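Local coordinates for protein light Chain (Clostridium botulinum, PDB 6BVD) that acts as the zinc endopeptidase of the mosaic botulinum neurotoxin HA and probably cuts a neuronal SNARE protein to block neurotransmitter release, at residues 12-15 / 20-23; 34-39 / 48-53; 218-223 / 370-375; 268-273 / 363-368. One frame throughout, in Å; residues are numbered along the deposited sequence.

Contact 1 of 4, residues 12-15 / 20-23; sequences YDDP and TIIY
OD2 of Asp14, whose CB rests on Ile21, is gripped from two sources: the backbone N of Asn11 and the backbone N of Ala397 in the second subunit both hydrogen-bond to it. OD2 is thus occupied by two backbone N-H groups, and what the side chain offers Ile21 is its CB methylene. Ile21 CD1 comes to 3.5 Å from Asp14 CB, the closest approach between the two segments. The same methyl lies 3.9 Å from Pro15 O, and the branched part of the side chain follows it, with Ile21 CB 4.1 Å from that carbonyl oxygen. The reach of CD1 comes from an extended chain: CG1 stands anti to the carbonyl carbon (chi1 -56°), and chi2 of 179° carries the methyl straight on toward the loop. CB of Pro15 points away from Ile21, and the touching is done by its backbone oxygen. Lys37 of the neighbouring strand draws the loop in as well, its NZ bonded to both Tyr12 O and Asp14 O, and Asn17 OD1 takes the N-H of Ile21 at the start of the strand. Asp14 is buried with Ile21, whereas Pro15 sits at the surface and packs on Ala397 of the second subunit. This is an N-terminal loop folding back over strand 21-24, which runs between strands 36-40 and 138-142 in the large mixed sheet of the protease fold.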
# COMPACT_ATOMS: atom_id res chain seq x y z
N TYR A 12 10.54 -15.72 -1.18
CA TYR A 12 11.28 -16.63 -2.06
C TYR A 12 11.27 -18.07 -1.50
O TYR A 12 11.25 -19.03 -2.27
CB TYR A 12 12.74 -16.18 -2.25
CG TYR A 12 13.42 -17.01 -3.31
CD1 TYR A 12 13.19 -16.77 -4.65
CD2 TYR A 12 14.24 -18.07 -2.95
CE1 TYR A 12 13.79 -17.56 -5.64
CE2 TYR A 12 14.84 -18.87 -3.92
CZ TYR A 12 14.62 -18.60 -5.25
OH TYR A 12 15.21 -19.39 -6.22
N ASP A 13 11.27 -18.20 -0.18
CA ASP A 13 11.33 -19.52 0.43
C ASP A 13 9.97 -20.19 0.63
O ASP A 13 9.94 -21.31 1.12
CB ASP A 13 12.04 -19.44 1.78
CG ASP A 13 13.56 -19.30 1.65
OD1 ASP A 13 14.14 -19.59 0.58
OD2 ASP A 13 14.16 -18.88 2.66
N ASP A 14 8.87 -19.55 0.26
CA ASP A 14 7.56 -20.22 0.38
C ASP A 14 7.56 -21.51 -0.45
O ASP A 14 8.10 -21.58 -1.55
CB ASP A 14 6.42 -19.35 -0.12
CG ASP A 14 6.17 -18.10 0.73
OD1 ASP A 14 6.77 -17.93 1.82
OD2 ASP A 14 5.34 -17.29 0.26
N PRO A 15 6.91 -22.54 0.06
CA PRO A 15 6.91 -23.81 -0.70
C PRO A 15 6.09 -23.72 -1.98
O PRO A 15 5.21 -22.87 -2.08
CB PRO A 15 6.29 -24.82 0.29
CG PRO A 15 5.50 -24.04 1.20
CD PRO A 15 6.16 -22.64 1.33
N THR A 20 0.43 -20.08 -7.17
CA THR A 20 1.27 -18.88 -7.37
C THR A 20 2.76 -19.17 -7.36
O THR A 20 3.56 -18.29 -7.71
CB THR A 20 0.96 -17.79 -6.30
OG1 THR A 20 1.04 -18.34 -4.97
CG2 THR A 20 -0.43 -17.26 -6.52
N ILE A 21 3.13 -20.39 -6.96
CA ILE A 21 4.54 -20.76 -6.92
C ILE A 21 4.74 -22.17 -7.43
O ILE A 21 4.32 -23.13 -6.75
CB ILE A 21 5.12 -20.70 -5.52
CG1 ILE A 21 4.93 -19.31 -4.91
CG2 ILE A 21 6.58 -21.03 -5.56
CD1 ILE A 21 5.48 -19.25 -3.53
N ILE A 22 5.38 -22.27 -8.59
CA ILE A 22 5.68 -23.56 -9.25
C ILE A 22 7.07 -23.50 -9.87
O ILE A 22 7.67 -22.44 -9.93
CB ILE A 22 4.68 -23.93 -10.36
CG1 ILE A 22 4.74 -22.88 -11.46
CG2 ILE A 22 3.26 -24.05 -9.85
CD1 ILE A 22 3.67 -23.04 -12.47
N TYR A 23 7.61 -24.65 -10.28
CA TYR A 23 8.83 -24.64 -11.08
C TYR A 23 8.52 -24.55 -12.55
O TYR A 23 7.64 -25.27 -13.05
CB TYR A 23 9.69 -25.88 -10.78
CG TYR A 23 10.58 -25.65 -9.58
CD1 TYR A 23 11.93 -25.33 -9.72
CD2 TYR A 23 10.06 -25.73 -8.29
CE1 TYR A 23 12.74 -25.10 -8.62
CE2 TYR A 23 10.85 -25.51 -7.19
CZ TYR A 23 12.19 -25.21 -7.35
OH TYR A 23 12.95 -25.00 -6.24

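Contact 2 of 4, residues 34-39 / 48-53; sequences TYFKAF and IPERYR
Ile48 fits against Phe36 and Ala38, and its side chain can be followed branch by branch. From CB, the CG2 methyl reaches back to Phe36 CB at 3.9 Å and also lies near Lys37 O. The other branch starts with CG1, which meets the methyl of Ala38 (CG1 to Ala38 CB, 4.0 Å), and ends in CD1, which returns to Phe36 CB. A chi1 of -57° sets CG1 beside the backbone N of Ile48, from where this branch reaches both residues while CG2 keeps to Phe36. Strands 36-40 and 45-48 form a beta hairpin inside the large mixed sheet, and just after Ile48 the chain turns off. That turn is an inverse gamma turn centred on Pro49, closed by Glu50 N to Ile48 O at 2.7 Å. Its proline ring crosses Phe39 at about a right angle, with Pro49 CD 3.9 Å from Phe39 CE2. Beyond the turn Glu50 runs extended to the edge of the Phe36 ring: its OE2 lies 3.6 Å from Phe36 CD1, near the ring plane, and OE1 is equally close to that carbon. The carboxylate plane is turned 56° from the ring. Two waters donate to OE2, one at 2.6 Å from Glu50 OE2 that also donates to Lys37 O, the other at 3.0 Å from Glu50 OE2 that accepts from Lys37 N. The ring of Phe36 is in turn met edge-to-face by Tyr29.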
# COMPACT_ATOMS: atom_id res chain seq x y z
N THR A 34 15.86 -27.52 -17.96
CA THR A 34 16.22 -26.79 -16.76
C THR A 34 14.98 -26.10 -16.18
O THR A 34 14.29 -25.38 -16.91
CB THR A 34 17.26 -25.69 -17.07
OG1 THR A 34 18.34 -26.24 -17.81
CG2 THR A 34 17.78 -25.02 -15.80
N TYR A 35 14.70 -26.30 -14.90
CA TYR A 35 13.53 -25.68 -14.25
C TYR A 35 13.96 -24.63 -13.25
O TYR A 35 15.02 -24.74 -12.66
CB TYR A 35 12.67 -26.73 -13.54
CG TYR A 35 11.83 -27.59 -14.47
CD1 TYR A 35 10.47 -27.34 -14.64
CD2 TYR A 35 12.40 -28.62 -15.21
CE1 TYR A 35 9.69 -28.11 -15.48
CE2 TYR A 35 11.63 -29.40 -16.06
CZ TYR A 35 10.28 -29.14 -16.20
OH TYR A 35 9.52 -29.91 -17.06
N PHE A 36 13.13 -23.60 -13.08
CA PHE A 36 13.40 -22.48 -12.19
C PHE A 36 12.18 -22.23 -11.31
O PHE A 36 11.05 -22.24 -11.81
CB PHE A 36 13.69 -21.19 -12.97
CG PHE A 36 14.94 -21.25 -13.82
CD1 PHE A 36 16.13 -20.67 -13.40
CD2 PHE A 36 14.89 -21.83 -15.07
CE1 PHE A 36 17.27 -20.71 -14.19
CE2 PHE A 36 16.03 -21.87 -15.89
CZ PHE A 36 17.22 -21.33 -15.45
N LYS A 37 12.41 -21.94 -10.04
CA LYS A 37 11.33 -21.55 -9.13
C LYS A 37 10.74 -20.19 -9.59
O LYS A 37 11.48 -19.20 -9.75
CB LYS A 37 11.84 -21.48 -7.70
CG LYS A 37 10.72 -21.46 -6.66
CD LYS A 37 11.24 -21.43 -5.26
CE LYS A 37 10.11 -21.58 -4.25
NZ LYS A 37 10.62 -21.70 -2.87
N ALA A 38 9.43 -20.16 -9.82
CA ALA A 38 8.76 -18.97 -10.38
C ALA A 38 7.54 -18.56 -9.57
O ALA A 38 6.91 -19.41 -8.87
CB ALA A 38 8.38 -19.25 -11.85
N PHE A 39 7.20 -17.26 -9.66
CA PHE A 39 6.22 -16.60 -8.76
C PHE A 39 5.21 -15.82 -9.61
O PHE A 39 5.60 -14.98 -10.41
CB PHE A 39 6.97 -15.71 -7.74
CG PHE A 39 8.01 -16.46 -6.94
CD1 PHE A 39 7.74 -16.87 -5.64
CD2 PHE A 39 9.24 -16.77 -7.49
CE1 PHE A 39 8.68 -17.53 -4.90
CE2 PHE A 39 10.17 -17.47 -6.78
CZ PHE A 39 9.90 -17.85 -5.47
N ILE A 48 10.84 -14.81 -12.40
CA ILE A 48 11.96 -15.61 -11.95
C ILE A 48 13.06 -14.68 -11.43
O ILE A 48 13.80 -14.08 -12.21
CB ILE A 48 12.51 -16.51 -13.07
CG1 ILE A 48 11.40 -17.41 -13.61
CG2 ILE A 48 13.74 -17.30 -12.54
CD1 ILE A 48 11.78 -18.22 -14.86
N PRO A 49 13.17 -14.56 -10.10
CA PRO A 49 14.04 -13.50 -9.56
C PRO A 49 15.52 -13.90 -9.55
O PRO A 49 16.16 -13.98 -8.51
CB PRO A 49 13.50 -13.31 -8.15
CG PRO A 49 13.07 -14.73 -7.75
CD PRO A 49 12.52 -15.35 -9.03
N GLU A 50 16.04 -14.18 -10.74
CA GLU A 50 17.41 -14.56 -10.95
C GLU A 50 18.00 -13.77 -12.09
O GLU A 50 17.24 -13.27 -12.95
CB GLU A 50 17.53 -16.08 -11.26
CG GLU A 50 16.92 -16.99 -10.19
CD GLU A 50 17.12 -18.45 -10.45
OE1 GLU A 50 18.18 -18.81 -11.03
OE2 GLU A 50 16.23 -19.26 -10.07
N ARG A 51 19.33 -13.73 -12.17
CA ARG A 51 20.01 -13.10 -13.31
C ARG A 51 19.68 -13.80 -14.61
O ARG A 51 19.63 -15.06 -14.69
CB ARG A 51 21.54 -13.06 -13.13
CG ARG A 51 22.03 -12.37 -11.86
CD ARG A 51 21.85 -10.84 -11.89
NE ARG A 51 22.73 -10.15 -12.86
CZ ARG A 51 23.98 -9.75 -12.57
NH1 ARG A 51 24.50 -10.01 -11.37
NH2 ARG A 51 24.70 -9.10 -13.49
N TYR A 52 19.43 -13.00 -15.64
CA TYR A 52 19.21 -13.53 -16.98
C TYR A 52 20.54 -13.95 -17.59
O TYR A 52 21.46 -13.12 -17.71
CB TYR A 52 18.51 -12.49 -17.87
CG TYR A 52 18.09 -13.03 -19.21
CD1 TYR A 52 16.82 -13.54 -19.41
CD2 TYR A 52 18.98 -13.02 -20.28
CE1 TYR A 52 16.44 -14.04 -20.65
CE2 TYR A 52 18.63 -13.53 -21.52
CZ TYR A 52 17.37 -14.04 -21.70
OH TYR A 52 17.04 -14.52 -22.94
N ARG A 53 20.65 -15.22 -17.99
CA ARG A 53 21.91 -15.77 -18.52
C ARG A 53 21.81 -16.44 -19.88
O ARG A 53 22.83 -16.74 -20.51
CB ARG A 53 22.51 -16.79 -17.54
CG ARG A 53 22.72 -16.22 -16.16
CD ARG A 53 23.49 -17.16 -15.25
NE ARG A 53 23.69 -16.55 -13.95
CZ ARG A 53 24.66 -15.68 -13.67
NH1 ARG A 53 25.52 -15.32 -14.61
NH2 ARG A 53 24.74 -15.18 -12.45
O HOH W 1 15.38 -21.98 -9.29
O HOH W 2 14.12 -18.72 -8.70

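Contact 3 of 4, residues 218-223 / 370-375; sequences FIKDPA and AENFGP
The turn that joins strand 215-219 to the zinc-binding helix 222-237 sends Lys220 across to Asn372, near strand 373-377. These two strands belong to one antiparallel sheet and flank strand 201-208 within it, so the lysine has to span the strand between them. The helix it precedes carries the HExxH motif, whose His228 and His232 bind zinc together with Glu266. The Asn372 side chain is itself about 11 Å from that metal. Lys220 is a buried residue with an exposed partner. Its chain leaves CA on the side of its own backbone N (chi1 -67°) and then runs extended, bringing the ammonium group to the amide oxygen: Lys220 NZ lies 2.8 Å from Asn372 OD1. The two side chains approach at about a right angle, and only the ends come close, Asn372 CG being 3.8 Å from Lys220 NZ. The clear hydrogen bond of NZ is to Thr203 OG1, on the intervening strand. Next to the lysine, Asp221 is the N-cap of the zinc-binding helix; Arg99 forms a salt bridge to its OD2, while Tyr387 OH hydrogen-bonds to its OD1. The capping bond itself runs from Ala223 N to Asp221 OD1 at 2.8 Å, with an N-H...O angle of 151°, and the oxygen is met nearly along its C-O axis.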
# COMPACT_ATOMS: atom_id res chain seq x y z
N PHE A 218 16.90 14.64 -11.58
CA PHE A 218 15.76 13.95 -10.98
C PHE A 218 15.90 12.44 -11.18
O PHE A 218 16.14 11.99 -12.29
CB PHE A 218 14.45 14.47 -11.59
CG PHE A 218 14.13 15.90 -11.22
CD1 PHE A 218 14.70 16.94 -11.95
CD2 PHE A 218 13.26 16.20 -10.18
CE1 PHE A 218 14.42 18.29 -11.62
CE2 PHE A 218 12.95 17.54 -9.86
CZ PHE A 218 13.55 18.59 -10.58
N ILE A 219 15.77 11.67 -10.11
CA ILE A 219 15.87 10.22 -10.24
C ILE A 219 14.54 9.68 -10.81
O ILE A 219 13.45 10.23 -10.55
CB ILE A 219 16.25 9.54 -8.89
CG1 ILE A 219 16.70 8.08 -9.10
CG2 ILE A 219 15.12 9.64 -7.89
CD1 ILE A 219 18.05 7.95 -9.78
N LYS A 220 14.62 8.63 -11.60
CA LYS A 220 13.46 8.05 -12.23
C LYS A 220 12.74 7.12 -11.25
O LYS A 220 13.39 6.44 -10.46
CB LYS A 220 13.88 7.29 -13.52
CG LYS A 220 14.42 8.26 -14.61
CD LYS A 220 15.20 7.53 -15.69
CE LYS A 220 15.76 8.59 -16.64
NZ LYS A 220 16.78 8.04 -17.56
N ASP A 221 11.41 7.14 -11.29
CA ASP A 221 10.56 6.26 -10.45
C ASP A 221 10.57 4.85 -11.08
O ASP A 221 10.14 4.69 -12.19
CB ASP A 221 9.15 6.82 -10.37
CG ASP A 221 8.24 6.04 -9.41
OD1 ASP A 221 8.30 4.78 -9.44
OD2 ASP A 221 7.48 6.67 -8.65
N PRO A 222 11.07 3.83 -10.35
CA PRO A 222 11.09 2.46 -10.92
C PRO A 222 9.74 1.95 -11.40
O PRO A 222 9.74 1.14 -12.32
CB PRO A 222 11.60 1.60 -9.74
CG PRO A 222 12.47 2.52 -8.97
CD PRO A 222 11.74 3.89 -9.04
N ALA A 223 8.62 2.43 -10.85
CA ALA A 223 7.32 1.96 -11.33
C ALA A 223 7.04 2.44 -12.78
O ALA A 223 6.44 1.72 -13.59
CB ALA A 223 6.19 2.41 -10.39
N ALA A 370 16.68 11.85 -24.34
CA ALA A 370 17.27 12.66 -23.27
C ALA A 370 18.50 11.97 -22.69
O ALA A 370 18.59 10.73 -22.65
CB ALA A 370 16.24 12.93 -22.15
N GLU A 371 19.44 12.78 -22.19
CA GLU A 371 20.67 12.24 -21.63
C GLU A 371 20.36 11.51 -20.33
O GLU A 371 19.54 11.98 -19.52
CB GLU A 371 21.71 13.35 -21.40
CG GLU A 371 23.11 12.84 -21.06
CD GLU A 371 24.15 13.98 -20.92
OE1 GLU A 371 23.82 15.14 -21.23
OE2 GLU A 371 25.31 13.68 -20.54
N ASN A 372 20.99 10.36 -20.13
CA ASN A 372 20.91 9.63 -18.87
C ASN A 372 22.07 10.01 -17.98
O ASN A 372 23.18 10.21 -18.48
CB ASN A 372 20.92 8.10 -19.10
CG ASN A 372 19.72 7.63 -19.90
OD1 ASN A 372 18.61 8.13 -19.72
ND2 ASN A 372 19.95 6.69 -20.80
N PHE A 373 21.82 10.17 -16.68
CA PHE A 373 22.88 10.49 -15.73
C PHE A 373 23.01 9.45 -14.61
O PHE A 373 22.02 8.86 -14.17
CB PHE A 373 22.68 11.88 -15.11
CG PHE A 373 22.73 13.01 -16.11
CD1 PHE A 373 23.92 13.65 -16.39
CD2 PHE A 373 21.59 13.39 -16.80
CE1 PHE A 373 23.97 14.69 -17.32
CE2 PHE A 373 21.62 14.42 -17.72
CZ PHE A 373 22.82 15.08 -17.99
N GLY A 374 24.24 9.23 -14.16
CA GLY A 374 24.46 8.30 -13.07
C GLY A 374 25.46 7.25 -13.49
O GLY A 374 26.49 7.57 -14.08
N PRO A 375 25.15 5.98 -13.23
CA PRO A 375 23.89 5.51 -12.65
C PRO A 375 23.87 5.47 -11.12
O PRO A 375 24.90 5.68 -10.46
CB PRO A 375 23.75 4.10 -13.23
CG PRO A 375 25.13 3.60 -13.28
CD PRO A 375 25.99 4.84 -13.67

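Contact 4 of 4, residues 268-273 / 363-368; sequences LTFGGR and KTRLGY
With CG of Phe270 swung opposite its own backbone N (chi1 -174°), the ring reaches from the last turn of helix 264-270 into the bend at Arg365, while Arg365 places its CG between its N and carbonyl carbon (chi1 57°) to run alongside the ring. Phe270 CE1 and Arg365 CG meet at 3.7 Å, the two side chains sliding past each other in opposite directions with the guanidinium steeply inclined to the ring. At the ring edge, near its plane, Phe270 CZ lies 3.2 Å from Arg365 O. One face is covered by backbone: Gly367 CA makes a CH-pi contact 3.8 Å from the centroid of the Phe270 ring, 17° off the normal, and Tyr368 N sits over the same face, 3.9 Å from Phe270 CD1. Thr364 CG2 approaches Phe270 CZ obliquely at 4.2 Å. Outside this packing Glu353 has its OE1 in a salt bridge with Arg365 NH2 and its OE2 hydrogen-bonded to Thr364 OG1, while Asp274 OD2 takes the N-H of Tyr368. The Tyr368 side chain comes within about 4 Å of the bound zinc, and Arg365 packs on His228, so this loop lines the metal site. Across the contact the grip is largely van der Waals and CH-pi; the buried ring probably helps to fix the loop backbone that carries Tyr368 to the zinc and Arg365 against His228.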
# COMPACT_ATOMS: atom_id res chain seq x y z
N LEU A 268 7.31 5.98 -30.11
CA LEU A 268 5.88 5.74 -29.92
C LEU A 268 5.62 5.30 -28.49
O LEU A 268 4.55 5.58 -27.92
CB LEU A 268 5.34 4.70 -30.90
CG LEU A 268 5.43 5.03 -32.39
CD1 LEU A 268 5.01 3.81 -33.24
CD2 LEU A 268 4.61 6.27 -32.77
N THR A 269 6.60 4.63 -27.90
CA THR A 269 6.42 4.16 -26.53
C THR A 269 6.52 5.35 -25.56
O THR A 269 5.73 5.48 -24.61
CB THR A 269 7.42 3.08 -26.18
OG1 THR A 269 7.12 1.90 -26.97
CG2 THR A 269 7.33 2.73 -24.68
N PHE A 270 7.46 6.26 -25.82
CA PHE A 270 7.53 7.45 -24.99
C PHE A 270 6.26 8.29 -25.15
O PHE A 270 5.66 8.69 -24.17
CB PHE A 270 8.76 8.32 -25.31
CG PHE A 270 8.90 9.48 -24.34
CD1 PHE A 270 9.56 9.31 -23.14
CD2 PHE A 270 8.25 10.69 -24.59
CE1 PHE A 270 9.65 10.36 -22.21
CE2 PHE A 270 8.33 11.75 -23.65
CZ PHE A 270 9.04 11.57 -22.48
N GLY A 271 5.83 8.52 -26.39
CA GLY A 271 4.60 9.27 -26.62
C GLY A 271 4.83 10.78 -26.60
O GLY A 271 5.95 11.24 -26.89
N GLY A 272 3.78 11.54 -26.28
CA GLY A 272 3.83 12.99 -26.20
C GLY A 272 4.39 13.57 -27.49
O GLY A 272 4.01 13.15 -28.58
N ARG A 273 5.34 14.49 -27.37
CA ARG A 273 5.93 15.12 -28.54
C ARG A 273 6.84 14.18 -29.34
O ARG A 273 7.13 14.43 -30.51
CB ARG A 273 6.70 16.38 -28.15
CG ARG A 273 5.78 17.57 -27.88
CD ARG A 273 6.43 18.89 -28.30
NE ARG A 273 5.59 20.04 -27.99
CZ ARG A 273 4.55 20.44 -28.72
NH1 ARG A 273 4.14 19.71 -29.77
NH2 ARG A 273 3.86 21.51 -28.36
N LYS A 363 7.56 12.72 -12.35
CA LYS A 363 8.33 13.52 -13.31
C LYS A 363 9.13 12.59 -14.19
O LYS A 363 9.71 11.63 -13.68
CB LYS A 363 9.26 14.52 -12.61
CG LYS A 363 9.80 15.61 -13.58
CD LYS A 363 10.81 16.55 -12.88
CE LYS A 363 11.19 17.76 -13.74
NZ LYS A 363 10.02 18.66 -14.13
N THR A 364 9.18 12.87 -15.49
CA THR A 364 10.01 12.09 -16.37
C THR A 364 10.79 12.99 -17.31
O THR A 364 10.61 14.25 -17.35
CB THR A 364 9.16 11.05 -17.15
OG1 THR A 364 10.00 10.00 -17.63
CG2 THR A 364 8.41 11.67 -18.28
N ARG A 365 11.70 12.35 -18.02
CA ARG A 365 12.60 12.97 -18.96
C ARG A 365 11.87 13.68 -20.09
O ARG A 365 10.73 13.36 -20.42
CB ARG A 365 13.54 11.89 -19.55
CG ARG A 365 12.76 10.80 -20.20
CD ARG A 365 13.62 9.63 -20.74
NE ARG A 365 12.80 8.46 -21.04
CZ ARG A 365 13.25 7.34 -21.64
NH1 ARG A 365 14.53 7.26 -22.02
NH2 ARG A 365 12.44 6.30 -21.86
N LEU A 366 12.56 14.61 -20.73
CA LEU A 366 11.96 15.41 -21.78
C LEU A 366 11.57 14.65 -23.03
O LEU A 366 10.70 15.09 -23.79
CB LEU A 366 12.93 16.55 -22.16
CG LEU A 366 12.87 17.71 -21.17
CD1 LEU A 366 13.89 18.80 -21.48
CD2 LEU A 366 11.47 18.31 -21.14
N GLY A 367 12.21 13.50 -23.26
CA GLY A 367 11.93 12.66 -24.41
C GLY A 367 12.83 11.44 -24.37
O GLY A 367 13.76 11.39 -23.56
N TYR A 368 12.59 10.48 -25.25
CA TYR A 368 13.40 9.25 -25.26
C TYR A 368 14.90 9.50 -25.43
O TYR A 368 15.72 8.80 -24.84
CB TYR A 368 12.93 8.31 -26.38
CG TYR A 368 13.69 7.01 -26.33
CD1 TYR A 368 13.33 6.02 -25.42
CD2 TYR A 368 14.79 6.79 -27.15
CE1 TYR A 368 14.04 4.83 -25.34
CE2 TYR A 368 15.52 5.62 -27.07
CZ TYR A 368 15.12 4.63 -26.16
OH TYR A 368 15.82 3.45 -26.08

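In the fold
Contacts 1 and 2 share the large mixed sheet through neighbouring strands 21-24 and 36-40, and Lys37 of contact 2 ties the loop of contact 1 to it. Contact 1 is mostly buried, with Pro15 exposed, and meets the second subunit; contacts 2, 3 and 4 are partly buried, and no other chain of the assembly touches them. Contact 2, at the end of the hairpin, is apolar round Ile48 and Pro49 and water-bridged at Glu50. Contact 4, nested within the chain loop closed by contact 3, touches it through Phe218 with Lys363 and Ala370 with Arg365. Contact 3 is a polar approach between lysine and asparagine, while contact 4 centres on a buried ring beside the zinc site.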